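Local coordinates for Exo beta-1,2-glucooligosaccharide sophorohydrolase (non-reducing end) (PDB 5Z06), which hydrolyses linear beta-1,2-glucans and beta-1,2-glucooligosaccharides as an exo-type enzyme, releasing sophorose from the non-reducing end, at residues K360-I372 with G377-D391. Numbering follows the deposited sequence.
Sequences KADKFHGAVSHFI and GKTVAFFGPKDNGGD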
loop_
_atom_site.group_PDB
_atom_site.type_symbol
_atom_site.label_atom_id
_atom_site.label_comp_id
_atom_site.label_asym_id
_atom_site.label_seq_id
_atom_site.Cartn_x
_atom_site.Cartn_y
_atom_site.Cartn_z
ATOM N N LYS A 360 -11.120 18.339 16.057
ATOM C CA LYS A 360 -12.504 18.121 15.708
ATOM C C LYS A 360 -12.888 16.662 15.528
ATOM O O LYS A 360 -14.055 16.362 15.521
ATOM C CB LYS A 360 -12.828 18.862 14.430
ATOM C CG LYS A 360 -12.743 20.375 14.583
ATOM C CD LYS A 360 -13.172 21.094 13.309
ATOM C CE LYS A 360 -12.257 20.775 12.125
ATOM N NZ LYS A 360 -12.426 21.709 10.973
ATOM N N ALA A 361 -11.931 15.764 15.333
ATOM C CA ALA A 361 -12.275 14.383 15.083
ATOM C C ALA A 361 -12.983 13.748 16.289
ATOM O O ALA A 361 -12.729 14.138 17.434
ATOM C CB ALA A 361 -11.030 13.595 14.736
ATOM N N ASP A 362 -13.869 12.784 16.027
ATOM C CA ASP A 362 -14.472 11.975 17.110
ATOM C C ASP A 362 -13.394 11.444 18.048
ATOM O O ASP A 362 -12.339 10.952 17.598
ATOM C CB ASP A 362 -15.220 10.738 16.576
ATOM C CG ASP A 362 -16.432 11.077 15.741
ATOM O OD1 ASP A 362 -16.974 12.206 15.896
ATOM O OD2 ASP A 362 -16.832 10.189 14.940
ATOM N N LYS A 363 -13.664 11.563 19.341
ATOM C CA LYS A 363 -12.846 10.956 20.368
ATOM C C LYS A 363 -13.659 9.882 21.051
ATOM O O LYS A 363 -14.891 9.919 21.063
ATOM C CB LYS A 363 -12.405 11.971 21.424
ATOM C CG LYS A 363 -11.708 13.193 20.878
ATOM C CD LYS A 363 -10.605 12.826 19.904
ATOM C CE LYS A 363 -9.787 14.045 19.567
ATOM N NZ LYS A 363 -10.661 15.110 19.012
ATOM N N PHE A 364 -12.935 8.927 21.616
ATOM C CA PHE A 364 -13.514 7.778 22.301
ATOM C C PHE A 364 -12.694 7.631 23.552
ATOM O O PHE A 364 -11.622 7.018 23.547
ATOM C CB PHE A 364 -13.460 6.568 21.378
ATOM C CG PHE A 364 -14.159 6.808 20.079
ATOM C CD1 PHE A 364 -15.562 6.748 20.001
ATOM C CD2 PHE A 364 -13.425 7.182 18.937
ATOM C CE1 PHE A 364 -16.206 7.002 18.803
ATOM C CE2 PHE A 364 -14.069 7.446 17.741
ATOM C CZ PHE A 364 -15.457 7.358 17.667
ATOM N N HIS A 365 -13.176 8.298 24.601
ATOM C CA HIS A 365 -12.386 8.580 25.790
ATOM C C HIS A 365 -11.009 9.184 25.412
ATOM O O HIS A 365 -9.923 8.741 25.837
ATOM C CB HIS A 365 -12.345 7.334 26.685
ATOM C CG HIS A 365 -13.660 7.076 27.346
ATOM N ND1 HIS A 365 -14.042 7.721 28.501
ATOM C CD2 HIS A 365 -14.729 6.355 26.947
ATOM C CE1 HIS A 365 -15.263 7.343 28.828
ATOM N NE2 HIS A 365 -15.707 6.521 27.896
ATOM N N GLY A 366 -11.087 10.190 24.553
ATOM C CA GLY A 366 -9.899 10.913 24.106
ATOM C C GLY A 366 -9.049 10.221 23.059
ATOM O O GLY A 366 -8.222 10.881 22.399
ATOM N N ALA A 367 -9.244 8.912 22.883
ATOM C CA ALA A 367 -8.548 8.172 21.847
ATOM C C ALA A 367 -9.241 8.422 20.539
ATOM O O ALA A 367 -10.388 8.885 20.499
ATOM C CB ALA A 367 -8.532 6.679 22.164
ATOM N N VAL A 368 -8.550 8.090 19.456
ATOM C CA VAL A 368 -9.140 8.178 18.136
ATOM C C VAL A 368 -9.421 6.784 17.633
ATOM O O VAL A 368 -8.857 5.790 18.104
ATOM C CB VAL A 368 -8.247 8.936 17.113
ATOM C CG1 VAL A 368 -8.093 10.391 17.495
ATOM C CG2 VAL A 368 -6.874 8.280 16.939
ATOM N N SER A 369 -10.302 6.724 16.654
ATOM C CA SER A 369 -10.518 5.510 15.898
ATOM C C SER A 369 -9.374 5.285 14.905
ATOM O O SER A 369 -8.576 6.177 14.621
ATOM C CB SER A 369 -11.813 5.622 15.108
ATOM O OG SER A 369 -11.777 6.739 14.248
ATOM N N HIS A 370 -9.345 4.076 14.374
ATOM C CA HIS A 370 -8.389 3.677 13.381
ATOM C C HIS A 370 -8.575 4.515 12.133
ATOM O O HIS A 370 -7.616 5.014 11.569
ATOM C CB HIS A 370 -8.628 2.219 13.030
ATOM C CG HIS A 370 -7.547 1.593 12.218
ATOM N ND1 HIS A 370 -7.322 0.235 12.251
ATOM C CD2 HIS A 370 -6.635 2.110 11.358
ATOM C CE1 HIS A 370 -6.325 -0.056 11.434
ATOM N NE2 HIS A 370 -5.879 1.062 10.890
ATOM N N PHE A 371 -9.827 4.621 11.706
ATOM C CA PHE A 371 -10.158 5.302 10.487
ATOM C C PHE A 371 -11.080 6.455 10.763
ATOM O O PHE A 371 -12.014 6.343 11.565
ATOM C CB PHE A 371 -10.784 4.333 9.539
ATOM C CG PHE A 371 -9.903 3.185 9.231
ATOM C CD1 PHE A 371 -8.809 3.356 8.387
ATOM C CD2 PHE A 371 -10.140 1.931 9.785
ATOM C CE1 PHE A 371 -7.969 2.289 8.094
ATOM C CE2 PHE A 371 -9.321 0.862 9.483
ATOM C CZ PHE A 371 -8.233 1.036 8.622
ATOM N N ILE A 372 -10.781 7.571 10.115
ATOM C CA ILE A 372 -11.594 8.758 10.184
ATOM C C ILE A 372 -11.801 9.269 8.763
ATOM O O ILE A 372 -10.914 9.160 7.901
ATOM C CB ILE A 372 -10.931 9.838 11.034
ATOM C CG1 ILE A 372 -10.365 9.236 12.333
ATOM C CG2 ILE A 372 -11.930 10.951 11.316
ATOM C CD1 ILE A 372 -9.550 10.201 13.189
ATOM N N GLY A 377 -14.288 14.385 10.075
ATOM C CA GLY A 377 -13.872 14.069 11.434
ATOM C C GLY A 377 -14.600 12.856 12.004
ATOM O O GLY A 377 -14.377 12.494 13.168
ATOM N N LYS A 378 -15.442 12.205 11.195
ATOM C CA LYS A 378 -16.273 11.104 11.676
ATOM C C LYS A 378 -15.519 9.803 11.468
ATOM O O LYS A 378 -14.901 9.573 10.417
ATOM C CB LYS A 378 -17.624 11.026 10.939
ATOM C CG LYS A 378 -18.551 12.241 11.094
ATOM C CD LYS A 378 -18.806 12.639 12.542
ATOM C CE LYS A 378 -19.385 11.478 13.355
ATOM N NZ LYS A 378 -19.514 11.852 14.791
ATOM N N THR A 379 -15.583 8.956 12.481
ATOM C CA THR A 379 -15.035 7.625 12.422
ATOM C C THR A 379 -15.664 6.834 11.279
ATOM O O THR A 379 -16.836 6.987 10.967
ATOM C CB THR A 379 -15.227 6.951 13.771
ATOM O OG1 THR A 379 -14.328 7.579 14.687
ATOM C CG2 THR A 379 -14.982 5.411 13.731
ATOM N N VAL A 380 -14.835 6.034 10.625
ATOM C CA VAL A 380 -15.274 5.137 9.581
ATOM C C VAL A 380 -15.040 3.752 10.152
ATOM O O VAL A 380 -13.941 3.440 10.581
ATOM C CB VAL A 380 -14.466 5.343 8.267
ATOM C CG1 VAL A 380 -14.882 4.333 7.201
ATOM C CG2 VAL A 380 -14.638 6.774 7.764
ATOM N N ALA A 381 -16.080 2.929 10.146
ATOM C CA ALA A 381 -16.019 1.568 10.649
ATOM C C ALA A 381 -15.562 0.651 9.511
ATOM O O ALA A 381 -16.230 -0.300 9.111
ATOM C CB ALA A 381 -17.375 1.163 11.211
ATOM N N PHE A 382 -14.358 0.936 9.027
ATOM C CA PHE A 382 -13.821 0.295 7.846
ATOM C C PHE A 382 -13.621 -1.204 8.024
ATOM O O PHE A 382 -13.845 -1.952 7.095
ATOM C CB PHE A 382 -12.496 0.946 7.465
ATOM C CG PHE A 382 -11.933 0.454 6.167
ATOM C CD1 PHE A 382 -12.639 0.629 4.983
ATOM C CD2 PHE A 382 -10.692 -0.178 6.126
ATOM C CE1 PHE A 382 -12.125 0.188 3.783
ATOM C CE2 PHE A 382 -10.170 -0.623 4.931
ATOM C CZ PHE A 382 -10.887 -0.440 3.757
ATOM N N PHE A 383 -13.196 -1.618 9.213
ATOM C CA PHE A 383 -12.983 -3.038 9.526
ATOM C C PHE A 383 -14.231 -3.792 9.992
ATOM O O PHE A 383 -14.154 -4.989 10.315
ATOM C CB PHE A 383 -11.877 -3.197 10.581
ATOM C CG PHE A 383 -10.489 -2.944 10.072
ATOM C CD1 PHE A 383 -10.206 -2.759 8.714
ATOM C CD2 PHE A 383 -9.444 -2.978 10.969
ATOM C CE1 PHE A 383 -8.917 -2.565 8.292
ATOM C CE2 PHE A 383 -8.150 -2.789 10.545
ATOM C CZ PHE A 383 -7.893 -2.575 9.206
ATOM N N GLY A 384 -15.362 -3.107 10.029
ATOM C CA GLY A 384 -16.614 -3.715 10.376
ATOM C C GLY A 384 -17.303 -2.885 11.424
ATOM O O GLY A 384 -16.666 -2.040 12.062
ATOM N N PRO A 385 -18.605 -3.143 11.631
ATOM C CA PRO A 385 -19.440 -2.320 12.522
ATOM C C PRO A 385 -19.037 -2.380 14.004
ATOM O O PRO A 385 -19.382 -1.492 14.756
ATOM C CB PRO A 385 -20.852 -2.883 12.292
ATOM C CG PRO A 385 -20.606 -4.336 11.949
ATOM C CD PRO A 385 -19.351 -4.312 11.106
ATOM N N LYS A 386 -18.282 -3.387 14.416
ATOM C CA LYS A 386 -17.771 -3.427 15.792
ATOM C C LYS A 386 -16.639 -2.440 16.026
ATOM O O LYS A 386 -16.472 -1.923 17.136
ATOM C CB LYS A 386 -17.319 -4.836 16.151
ATOM C CG LYS A 386 -18.442 -5.857 16.065
ATOM C CD LYS A 386 -17.986 -7.242 16.462
ATOM C CE LYS A 386 -19.181 -8.165 16.478
ATOM N NZ LYS A 386 -18.709 -9.546 16.689
ATOM N N ASP A 387 -15.878 -2.146 14.975
ATOM C CA ASP A 387 -14.705 -1.309 15.127
ATOM C C ASP A 387 -15.059 0.087 14.733
ATOM O O ASP A 387 -14.537 0.639 13.749
ATOM C CB ASP A 387 -13.500 -1.831 14.333
ATOM C CG ASP A 387 -12.251 -0.989 14.555
ATOM O OD1 ASP A 387 -12.156 -0.313 15.612
ATOM O OD2 ASP A 387 -11.386 -0.987 13.654
ATOM N N ASN A 388 -15.924 0.676 15.543
ATOM C CA ASN A 388 -16.543 1.950 15.206
ATOM C C ASN A 388 -16.245 3.011 16.246
ATOM O O ASN A 388 -16.929 4.017 16.323
ATOM C CB ASN A 388 -18.039 1.736 15.045
ATOM C CG ASN A 388 -18.754 1.526 16.368
ATOM O OD1 ASN A 388 -18.176 0.998 17.332
ATOM N ND2 ASN A 388 -20.000 2.000 16.442
ATOM N N GLY A 389 -15.209 2.781 17.049
ATOM C CA GLY A 389 -14.875 3.667 18.146
ATOM C C GLY A 389 -13.382 3.742 18.290
ATOM O O GLY A 389 -12.665 3.705 17.280
ATOM N N GLY A 390 -12.898 3.840 19.524
ATOM C CA GLY A 390 -11.466 3.964 19.741
ATOM C C GLY A 390 -10.656 2.734 19.332
ATOM O O GLY A 390 -11.081 1.583 19.511
ATOM N N ASP A 391 -9.508 2.999 18.728
ATOM C CA ASP A 391 -8.458 2.013 18.519
ATOM C C ASP A 391 -7.230 2.548 19.220
ATOM O O ASP A 391 -6.559 3.496 18.751
ATOM C CB ASP A 391 -8.187 1.822 17.048
ATOM C CG ASP A 391 -7.182 0.735 16.788
ATOM O OD1 ASP A 391 -6.168 0.653 17.525
ATOM O OD2 ASP A 391 -7.407 -0.025 15.818
HETATM O O HOH W 1 -8.895 -1.020 13.885
HETATM O O HOH W 2 -11.521 2.244 15.314
HETATM O O HOH W 3 -12.203 3.121 12.561
#
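The carboxylate of Asp362 takes Lys378 NZ on the syn side of OD1 (2.8 Å), a salt bridge, while Thr379 N meets OD2 from above the carboxylate plane (3.0 Å). CG anti to the carbonyl carbon (chi1 -65°) carries the carboxylate to both. Replacing Asp362 by an alanine removes that group and is likely to leave the Lys378 ammonium without its partner charge and the Thr379 amide without its acceptor. Backbone hydrogen bonds run from Asp362 N to Gly377 O and Asp391 N to Val368 O; Ile372 and Thr379 form a single beta bridge. Thr379 OG1 donates to Ser369 OG (2.7 Å) and lies at the edge of the Phe364 ring, whose face carries Gly389 CA 3.5 Å from the centroid, a CH-pi contact. Ser369 OG in turn donates to Phe371 O, which Val380 N grips from the opposite face of the carbonyl plane (3.0 Å). In an aromatic cluster, Phe371 turns its edge to the face of Phe383, planes 74° apart, and receives the edge of Phe382; His370 packs obliquely against Phe383. A water oxygen 2.6 Å from His370 ND1 donates to Asp387 OD2 and Asp391 OD2. These loops link strands 371-373 and 390-391 among helices, consistent with a glucoamylase-like helical barrel. Ile372 is backbone hydrogen-bonded to Ile321 of strand 320-322, Asp391 caps helix 392-408 at Glu394, Trp448 of strand 447-448 packs on Phe364, and helix 344-360 leads into Ala361.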